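Local coordinates for protein prolyl endopeptidase (Myxococcus xanthus, PDB 2BKL) that probably cleaves oligopeptides on the carboxyl side of proline, and less readily alanine, as a serine peptidase of the prolyl oligopeptidase family, at residues Y240-I245 against N252-K257; V435-L440 against W471-G476. One frame throughout, in Å; residues are numbered along the deposited sequence.

Interaction 1 of 2, residues Y240-I245 against N252-K257; sequences YLFVYI and NDVYWK
Leu241 to Ile245 and Asn252 to Lys257 run antiparallel as the two central strands of a four-stranded propeller blade, their axes 4.6 Å apart at closest approach and joined by six backbone hydrogen bonds. The bonds come in pairs, at Leu241 with Lys257, Val243 with Tyr255 and Ile245 with Asp253; the straightest runs from Tyr255 N to Val243 O (2.8 Å, 173° at the hydrogen). One face is rich in aromatic rings. Trp256 has CG between its own backbone N and carbonyl carbon (chi1 69°), which turns the indole along the strand, where its CZ3 meets the edge of the Tyr240 ring, 3.7 Å from CD1; the two planes lie 51° apart, neither stacked nor T-shaped. Phe242 sets CD1 3.6 Å from Trp256 CB, and Phe284 of the next blade meets all three rings edge-to-face. Farther along, Tyr244 lies beside Val254, with CE1 3.7 Å from CG2, and receives Asn252 ND2 at its ring edge. On the other face Ile245 CD1 lies 3.9 Å from Tyr255 CE1. The polar ends reach outward: Tyr240 OH to Asp282, Tyr244 OH to Val277 N and Asn252 OD1 to Tyr275 N. Six backbone bonds thus close the hairpin, while ring contacts with Phe284 and the polar bonds to Asp282, Val277 and Tyr275 join it to the next blade.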
ATOM      1  N   TYR A 240      -1.473  16.509 -24.359  1.00  8.56           N
ATOM      2  CA  TYR A 240      -2.388  16.780 -23.253  1.00  8.85           C
ATOM      3  C   TYR A 240      -1.680  16.544 -21.935  1.00  7.83           C
ATOM      4  O   TYR A 240      -1.248  15.439 -21.604  1.00  9.24           O
ATOM      5  CB  TYR A 240      -3.679  15.948 -23.379  1.00  7.79           C
ATOM      6  CG  TYR A 240      -4.387  16.120 -24.710  1.00  8.87           C
ATOM      7  CD1 TYR A 240      -5.218  17.214 -24.943  1.00  8.58           C
ATOM      8  CD2 TYR A 240      -4.208  15.201 -25.739  1.00  9.12           C
ATOM      9  CE1 TYR A 240      -5.834  17.385 -26.148  1.00 10.15           C
ATOM     10  CE2 TYR A 240      -4.840  15.364 -26.958  1.00 10.03           C
ATOM     11  CZ  TYR A 240      -5.641  16.469 -27.144  1.00  9.32           C
ATOM     12  OH  TYR A 240      -6.292  16.691 -28.366  1.00 12.15           O
ATOM     13  N   LEU A 241      -1.574  17.623 -21.186  1.00  7.30           N
ATOM     14  CA  LEU A 241      -1.063  17.606 -19.825  1.00  7.69           C
ATOM     15  C   LEU A 241      -2.207  17.714 -18.818  1.00  8.07           C
ATOM     16  O   LEU A 241      -3.039  18.590 -18.905  1.00 10.17           O
ATOM     17  CB  LEU A 241      -0.086  18.762 -19.655  1.00  9.87           C
ATOM     18  CG  LEU A 241       0.455  19.021 -18.258  1.00 11.09           C
ATOM     19  CD1 LEU A 241       1.366  17.906 -17.813  1.00 11.45           C
ATOM     20  CD2 LEU A 241       1.164  20.364 -18.272  1.00 12.34           C
ATOM     21  N   PHE A 242      -2.241  16.788 -17.865  1.00  7.06           N
ATOM     22  CA  PHE A 242      -3.258  16.740 -16.817  1.00  7.17           C
ATOM     23  C   PHE A 242      -2.647  16.999 -15.434  1.00  8.22           C
ATOM     24  O   PHE A 242      -1.532  16.543 -15.133  1.00  9.68           O
ATOM     25  CB  PHE A 242      -3.920  15.360 -16.786  1.00  9.32           C
ATOM     26  CG  PHE A 242      -4.646  15.028 -18.032  1.00 10.84           C
ATOM     27  CD1 PHE A 242      -5.903  15.534 -18.256  1.00 10.57           C
ATOM     28  CD2 PHE A 242      -4.060  14.229 -18.982  1.00 11.29           C
ATOM     29  CE1 PHE A 242      -6.578  15.250 -19.443  1.00 11.81           C
ATOM     30  CE2 PHE A 242      -4.697  13.951 -20.164  1.00 13.01           C
ATOM     31  CZ  PHE A 242      -5.960  14.472 -20.393  1.00 10.52           C
ATOM     32  N   VAL A 243      -3.390  17.726 -14.616  1.00  7.84           N
ATOM     33  CA  VAL A 243      -3.067  17.919 -13.214  1.00  8.71           C
ATOM     34  C   VAL A 243      -4.294  17.565 -12.398  1.00  7.96           C
ATOM     35  O   VAL A 243      -5.402  18.064 -12.629  1.00  9.14           O
ATOM     36  CB  VAL A 243      -2.594  19.336 -12.933  1.00  7.57           C
ATOM     37  CG1 VAL A 243      -2.468  19.584 -11.424  1.00  8.66           C
ATOM     38  CG2 VAL A 243      -1.240  19.600 -13.616  1.00  8.33           C
ATOM     39  N   TYR A 244      -4.069  16.691 -11.424  1.00  7.64           N
ATOM     40  CA  TYR A 244      -5.080  16.237 -10.484  1.00  7.49           C
ATOM     41  C   TYR A 244      -4.880  16.892  -9.126  1.00  7.18           C
ATOM     42  O   TYR A 244      -3.754  16.971  -8.651  1.00  7.60           O
ATOM     43  CB  TYR A 244      -4.961  14.728 -10.311  1.00  7.80           C
ATOM     44  CG  TYR A 244      -5.215  13.873 -11.541  1.00 10.19           C
ATOM     45  CD1 TYR A 244      -6.480  13.425 -11.834  1.00 13.63           C
ATOM     46  CD2 TYR A 244      -4.178  13.472 -12.346  1.00 13.97           C
ATOM     47  CE1 TYR A 244      -6.716  12.626 -12.916  1.00 14.62           C
ATOM     48  CE2 TYR A 244      -4.411  12.670 -13.455  1.00 12.89           C
ATOM     49  CZ  TYR A 244      -5.673  12.252 -13.724  1.00 12.93           C
ATOM     50  OH  TYR A 244      -5.924  11.442 -14.815  1.00 14.20           O
ATOM     51  N   ILE A 245      -5.955  17.388  -8.521  1.00  7.75           N
ATOM     52  CA  ILE A 245      -5.962  17.743  -7.106  1.00  8.18           C
ATOM     53  C   ILE A 245      -6.758  16.646  -6.408  1.00  7.90           C
ATOM     54  O   ILE A 245      -7.983  16.550  -6.592  1.00  7.79           O
ATOM     55  CB  ILE A 245      -6.564  19.144  -6.870  1.00 11.41           C
ATOM     56  CG1 ILE A 245      -5.754  20.216  -7.632  1.00 14.00           C
ATOM     57  CG2 ILE A 245      -6.602  19.416  -5.372  1.00 11.36           C
ATOM     58  CD1 ILE A 245      -6.342  21.594  -7.538  1.00 15.84           C
ATOM     59  N   ASN A 252     -11.727  14.070  -6.436  1.00  7.23           N
ATOM     60  CA  ASN A 252     -10.645  14.858  -7.026  1.00  8.19           C
ATOM     61  C   ASN A 252     -11.140  15.783  -8.116  1.00  8.62           C
ATOM     62  O   ASN A 252     -12.238  15.626  -8.631  1.00  9.23           O
ATOM     63  CB  ASN A 252      -9.521  13.962  -7.569  1.00  7.64           C
ATOM     64  CG  ASN A 252      -9.925  13.173  -8.791  1.00  8.80           C
ATOM     65  OD1 ASN A 252     -10.495  12.086  -8.651  1.00 12.26           O
ATOM     66  ND2 ASN A 252      -9.561  13.653  -9.977  1.00 11.48           N
ATOM     67  N   ASP A 253     -10.301  16.758  -8.434  1.00  8.35           N
ATOM     68  CA  ASP A 253     -10.477  17.631  -9.578  1.00  8.45           C
ATOM     69  C   ASP A 253      -9.534  17.219 -10.666  1.00  8.28           C
ATOM     70  O   ASP A 253      -8.461  16.655 -10.407  1.00  9.04           O
ATOM     71  CB  ASP A 253     -10.137  19.065  -9.205  1.00  9.82           C
ATOM     72  CG  ASP A 253     -11.000  19.607  -8.097  1.00 11.17           C
ATOM     73  OD1 ASP A 253     -12.149  19.137  -7.929  1.00 12.26           O
ATOM     74  OD2 ASP A 253     -10.585  20.519  -7.346  1.00 15.56           O
ATOM     75  N   VAL A 254      -9.856  17.586 -11.904  1.00  6.99           N
ATOM     76  CA  VAL A 254      -8.963  17.382 -13.032  1.00  6.26           C
ATOM     77  C   VAL A 254      -8.856  18.669 -13.853  1.00  6.70           C
ATOM     78  O   VAL A 254      -9.876  19.205 -14.277  1.00  7.84           O
ATOM     79  CB  VAL A 254      -9.430  16.234 -13.965  1.00  7.64           C
ATOM     80  CG1 VAL A 254      -8.403  16.016 -15.070  1.00  9.01           C
ATOM     81  CG2 VAL A 254      -9.621  14.950 -13.173  1.00  9.54           C
ATOM     82  N   TYR A 255      -7.627  19.125 -14.051  1.00  7.38           N
ATOM     83  CA  TYR A 255      -7.286  20.229 -14.942  1.00  7.80           C
ATOM     84  C   TYR A 255      -6.454  19.705 -16.098  1.00  8.72           C
ATOM     85  O   TYR A 255      -5.748  18.705 -15.992  1.00  8.76           O
ATOM     86  CB  TYR A 255      -6.510  21.301 -14.176  1.00  8.88           C
ATOM     87  CG  TYR A 255      -7.348  21.993 -13.109  1.00 10.30           C
ATOM     88  CD1 TYR A 255      -7.516  21.433 -11.840  1.00 11.17           C
ATOM     89  CD2 TYR A 255      -7.981  23.201 -13.375  1.00 11.25           C
ATOM     90  CE1 TYR A 255      -8.293  22.070 -10.875  1.00 12.39           C
ATOM     91  CE2 TYR A 255      -8.744  23.844 -12.406  1.00 13.50           C
ATOM     92  CZ  TYR A 255      -8.908  23.274 -11.171  1.00 13.54           C
ATOM     93  OH  TYR A 255      -9.680  23.921 -10.216  1.00 16.61           O
ATOM     94  N   TRP A 256      -6.520  20.383 -17.244  1.00  9.49           N
ATOM     95  CA  TRP A 256      -5.690  20.018 -18.366  1.00  8.21           C
ATOM     96  C   TRP A 256      -5.356  21.208 -19.230  1.00  8.43           C
ATOM     97  O   TRP A 256      -6.003  22.243 -19.156  1.00  8.78           O
ATOM     98  CB  TRP A 256      -6.386  18.962 -19.229  1.00  9.44           C
ATOM     99  CG  TRP A 256      -7.592  19.448 -19.977  1.00  9.26           C
ATOM    100  CD1 TRP A 256      -8.842  19.661 -19.474  1.00 10.52           C
ATOM    101  CD2 TRP A 256      -7.674  19.729 -21.376  1.00  9.45           C
ATOM    102  NE1 TRP A 256      -9.688  20.087 -20.471  1.00 12.44           N
ATOM    103  CE2 TRP A 256      -8.995  20.130 -21.648  1.00 10.19           C
ATOM    104  CE3 TRP A 256      -6.754  19.709 -22.422  1.00 10.09           C
ATOM    105  CZ2 TRP A 256      -9.420  20.490 -22.927  1.00 11.94           C
ATOM    106  CZ3 TRP A 256      -7.169  20.066 -23.686  1.00 12.16           C
ATOM    107  CH2 TRP A 256      -8.495  20.443 -23.928  1.00 11.07           C
ATOM    108  N   LYS A 257      -4.314  21.025 -20.014  1.00  8.34           N
ATOM    109  CA  LYS A 257      -3.980  21.954 -21.075  1.00  9.34           C
ATOM    110  C   LYS A 257      -3.158  21.257 -22.129  1.00 11.49           C
ATOM    111  O   LYS A 257      -2.650  20.152 -21.931  1.00 11.21           O
ATOM    112  CB  LYS A 257      -3.228  23.163 -20.551  1.00 11.85           C
ATOM    113  CG  LYS A 257      -1.846  22.929 -19.997  1.00 12.51           C
ATOM    114  CD  LYS A 257      -1.455  24.218 -19.297  1.00 17.33           C
ATOM    115  CE  LYS A 257      -0.030  24.471 -19.245  1.00 19.15           C
ATOM    116  NZ  LYS A 257       0.069  25.888 -18.743  1.00 18.63           N
TER

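Interaction 2 of 2, residues V435-L440 against W471-G476; sequences VHRKDL and WLDAGG
Arg437 and Asp473 meet at about a right angle where the C-terminal end of strand 429-437, next to the outermost strand of the alpha/beta-hydrolase sheet, faces the end of helix 469-473, closed by a Schellman motif at Gly475. The arginine passes the helix end with CD 3.3 Å from Leu472 O, then bends at chi3 (68°) and brings NH1 within 3.5 Å of Asp473 OD1. That long salt bridge lies at the guanidinium edge, the carboxylate turned 65° from its plane. NE pairs with Asp439 OD1 at 3.1 Å, on the syn side, and Gln414 and Tyr415 give second partners to NH1 and Asp473 OD1. With an alanine here instead of Arg437, Asp439 and Asp473 would probably lose the cation they share, and the aliphatic cover over Leu472 O would go. Leu472 crosses Val435 obliquely, CD1 lying 3.9 Å from CG1. His436 ND1 and Leu440 N grip Arg437 O from opposite faces of its plane, fixing the turn; the imidazole NE2 bonds Glu418, and Leu440 CD2 lies over one ring face, toward its rim. One water between the segments accepts from Arg437 N and donates to Leu472 O (2.8 Å) and Gly476 O (2.7 Å).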
ATOM      1  N   VAL A 435      -7.514 -19.770   4.314  1.00  4.79           N
ATOM      2  CA  VAL A 435      -6.491 -20.606   3.676  1.00  5.57           C
ATOM      3  C   VAL A 435      -5.938 -21.575   4.704  1.00  5.43           C
ATOM      4  O   VAL A 435      -5.628 -21.215   5.840  1.00  4.92           O
ATOM      5  CB  VAL A 435      -5.319 -19.727   3.122  1.00  6.61           C
ATOM      6  CG1 VAL A 435      -4.363 -20.575   2.308  1.00  6.87           C
ATOM      7  CG2 VAL A 435      -5.858 -18.533   2.295  1.00  6.91           C
ATOM      8  N   HIS A 436      -5.821 -22.837   4.321  1.00  5.58           N
ATOM      9  CA  HIS A 436      -5.320 -23.858   5.231  1.00  5.70           C
ATOM     10  C   HIS A 436      -4.953 -25.118   4.467  1.00  5.82           C
ATOM     11  O   HIS A 436      -5.326 -25.295   3.317  1.00  6.90           O
ATOM     12  CB  HIS A 436      -6.362 -24.192   6.302  1.00  7.19           C
ATOM     13  CG  HIS A 436      -7.703 -24.498   5.734  1.00  7.44           C
ATOM     14  ND1 HIS A 436      -8.049 -25.748   5.244  1.00  8.15           N
ATOM     15  CD2 HIS A 436      -8.797 -23.722   5.574  1.00  9.11           C
ATOM     16  CE1 HIS A 436      -9.291 -25.708   4.791  1.00 10.85           C
ATOM     17  NE2 HIS A 436      -9.765 -24.490   4.980  1.00 11.41           N
ATOM     18  N   ARG A 437      -4.249 -26.029   5.138  1.00  7.14           N
ATOM     19  CA  ARG A 437      -4.030 -27.357   4.563  1.00  7.02           C
ATOM     20  C   ARG A 437      -5.364 -28.050   4.308  1.00  6.47           C
ATOM     21  O   ARG A 437      -6.312 -27.928   5.099  1.00  6.93           O
ATOM     22  CB  ARG A 437      -3.200 -28.235   5.498  1.00  8.98           C
ATOM     23  CG  ARG A 437      -1.736 -27.872   5.585  1.00 12.18           C
ATOM     24  CD  ARG A 437      -0.962 -28.756   6.519  1.00 14.39           C
ATOM     25  NE  ARG A 437      -0.904 -30.097   5.952  1.00 17.01           N
ATOM     26  CZ  ARG A 437      -0.028 -30.463   5.002  1.00 19.53           C
ATOM     27  NH1 ARG A 437       0.902 -29.617   4.547  1.00 21.53           N
ATOM     28  NH2 ARG A 437      -0.085 -31.692   4.502  1.00 20.97           N
ATOM     29  N   LYS A 438      -5.415 -28.843   3.249  1.00  8.06           N
ATOM     30  CA  LYS A 438      -6.599 -29.657   2.965  1.00  9.06           C
ATOM     31  C   LYS A 438      -6.980 -30.583   4.103  1.00 10.99           C
ATOM     32  O   LYS A 438      -8.166 -30.832   4.306  1.00 13.30           O
ATOM     33  CB  LYS A 438      -6.408 -30.459   1.668  1.00  9.79           C
ATOM     34  CG  LYS A 438      -6.439 -29.604   0.448  1.00 11.87           C
ATOM     35  CD  LYS A 438      -6.418 -30.414  -0.862  1.00 13.32           C
ATOM     36  CE  LYS A 438      -6.258 -29.520  -2.080  1.00 15.00           C
ATOM     37  NZ  LYS A 438      -5.916 -30.317  -3.281  1.00 17.65           N
ATOM     38  N   ASP A 439      -5.994 -31.118   4.820  1.00 10.43           N
ATOM     39  CA  ASP A 439      -6.259 -32.027   5.943  1.00 12.67           C
ATOM     40  C   ASP A 439      -6.522 -31.385   7.312  1.00 12.03           C
ATOM     41  O   ASP A 439      -6.552 -32.071   8.329  1.00 14.84           O
ATOM     42  CB  ASP A 439      -5.151 -33.075   6.044  1.00 13.04           C
ATOM     43  CG  ASP A 439      -3.792 -32.503   6.361  1.00 16.90           C
ATOM     44  OD1 ASP A 439      -3.625 -31.317   6.784  1.00 13.74           O
ATOM     45  OD2 ASP A 439      -2.778 -33.238   6.211  1.00 19.35           O
ATOM     46  N   LEU A 440      -6.720 -30.074   7.346  1.00 10.71           N
ATOM     47  CA  LEU A 440      -7.024 -29.389   8.587  1.00 11.04           C
ATOM     48  C   LEU A 440      -8.185 -30.059   9.276  1.00 11.40           C
ATOM     49  O   LEU A 440      -9.216 -30.295   8.652  1.00 12.01           O
ATOM     50  CB  LEU A 440      -7.438 -27.947   8.288  1.00 12.64           C
ATOM     51  CG  LEU A 440      -7.791 -27.068   9.489  1.00 13.92           C
ATOM     52  CD1 LEU A 440      -6.494 -26.543  10.087  1.00 15.88           C
ATOM     53  CD2 LEU A 440      -8.751 -25.931   9.062  1.00 15.76           C
ATOM     54  N   TRP A 471       3.311 -21.505   8.737  1.00  7.27           N
ATOM     55  CA  TRP A 471       2.108 -21.432   9.555  1.00  7.43           C
ATOM     56  C   TRP A 471       1.098 -22.483   9.110  1.00  7.36           C
ATOM     57  O   TRP A 471       0.618 -23.258   9.933  1.00  7.81           O
ATOM     58  CB  TRP A 471       1.541 -20.018   9.471  1.00  7.35           C
ATOM     59  CG  TRP A 471       0.350 -19.727  10.347  1.00  7.82           C
ATOM     60  CD1 TRP A 471      -0.963 -19.591   9.952  1.00  7.01           C
ATOM     61  CD2 TRP A 471       0.362 -19.552  11.753  1.00  7.34           C
ATOM     62  NE1 TRP A 471      -1.755 -19.350  11.046  1.00  7.00           N
ATOM     63  CE2 TRP A 471      -0.953 -19.268  12.158  1.00  7.60           C
ATOM     64  CE3 TRP A 471       1.370 -19.568  12.717  1.00  9.60           C
ATOM     65  CZ2 TRP A 471      -1.284 -19.040  13.492  1.00  9.92           C
ATOM     66  CZ3 TRP A 471       1.047 -19.321  14.032  1.00 10.43           C
ATOM     67  CH2 TRP A 471      -0.275 -19.052  14.402  1.00 11.33           C
ATOM     68  N   LEU A 472       0.849 -22.555   7.810  1.00  7.29           N
ATOM     69  CA  LEU A 472      -0.085 -23.530   7.246  1.00  7.39           C
ATOM     70  C   LEU A 472       0.422 -24.941   7.501  1.00  7.72           C
ATOM     71  O   LEU A 472      -0.346 -25.829   7.852  1.00  8.37           O
ATOM     72  CB  LEU A 472      -0.268 -23.323   5.742  1.00  8.03           C
ATOM     73  CG  LEU A 472      -0.790 -21.955   5.273  1.00  8.19           C
ATOM     74  CD1 LEU A 472      -1.002 -21.984   3.788  1.00  9.91           C
ATOM     75  CD2 LEU A 472      -2.063 -21.530   5.986  1.00 12.25           C
ATOM     76  N   ASP A 473       1.732 -25.138   7.376  1.00  9.48           N
ATOM     77  CA  ASP A 473       2.307 -26.474   7.562  1.00 10.48           C
ATOM     78  C   ASP A 473       2.271 -26.960   9.003  1.00 10.60           C
ATOM     79  O   ASP A 473       2.266 -28.200   9.255  1.00 13.21           O
ATOM     80  CB  ASP A 473       3.734 -26.511   7.006  1.00  9.79           C
ATOM     81  CG  ASP A 473       3.768 -26.410   5.492  1.00 13.88           C
ATOM     82  OD1 ASP A 473       2.709 -26.634   4.858  1.00 15.00           O
ATOM     83  OD2 ASP A 473       4.803 -26.117   4.835  1.00 16.80           O
ATOM     84  N   ALA A 474       2.198 -26.026   9.935  1.00  9.18           N
ATOM     85  CA  ALA A 474       2.039 -26.304  11.355  1.00 10.34           C
ATOM     86  C   ALA A 474       0.577 -26.528  11.755  1.00 11.20           C
ATOM     87  O   ALA A 474       0.286 -26.679  12.943  1.00 14.50           O
ATOM     88  CB  ALA A 474       2.668 -25.172  12.184  1.00 11.89           C
ATOM     89  N   GLY A 475      -0.329 -26.535  10.776  1.00  9.35           N
ATOM     90  CA  GLY A 475      -1.758 -26.757  10.970  1.00  9.33           C
ATOM     91  C   GLY A 475      -2.505 -25.452  11.193  1.00  9.23           C
ATOM     92  O   GLY A 475      -3.601 -25.468  11.727  1.00  9.95           O
ATOM     93  N   GLY A 476      -1.896 -24.330  10.831  1.00  6.98           N
ATOM     94  CA  GLY A 476      -2.530 -23.053  11.026  1.00  6.44           C
ATOM     95  C   GLY A 476      -3.502 -22.674   9.929  1.00  5.94           C
ATOM     96  O   GLY A 476      -3.507 -23.241   8.850  1.00  8.89           O
TER
HETATM   97  O   HOH W   1      -3.091 -25.650   7.743  1.00 11.70           O

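How the interactions relate
The two contacts belong to different domains of one chain and follow each other in series, interaction 1 closing before interaction 2 opens. Their centres are 49 Å apart, on opposite sides of the chain's centre, and their nearest atoms are about 33 Å apart, so neither touches the other. Interaction 1 is a hairpin within one blade of the beta-propeller; interaction 2 ties strand 429-437 of the eight-stranded hydrolase sheet to helix 469-473, which leads into strand 477-481 of the same sheet. The bound benzyloxycarbonyl-alanyl-proline lies between the domains, with pocket residues from both, including Trp249 in the turn of the hairpin. Each contact lies within its own domain, while the pocket draws residues from both.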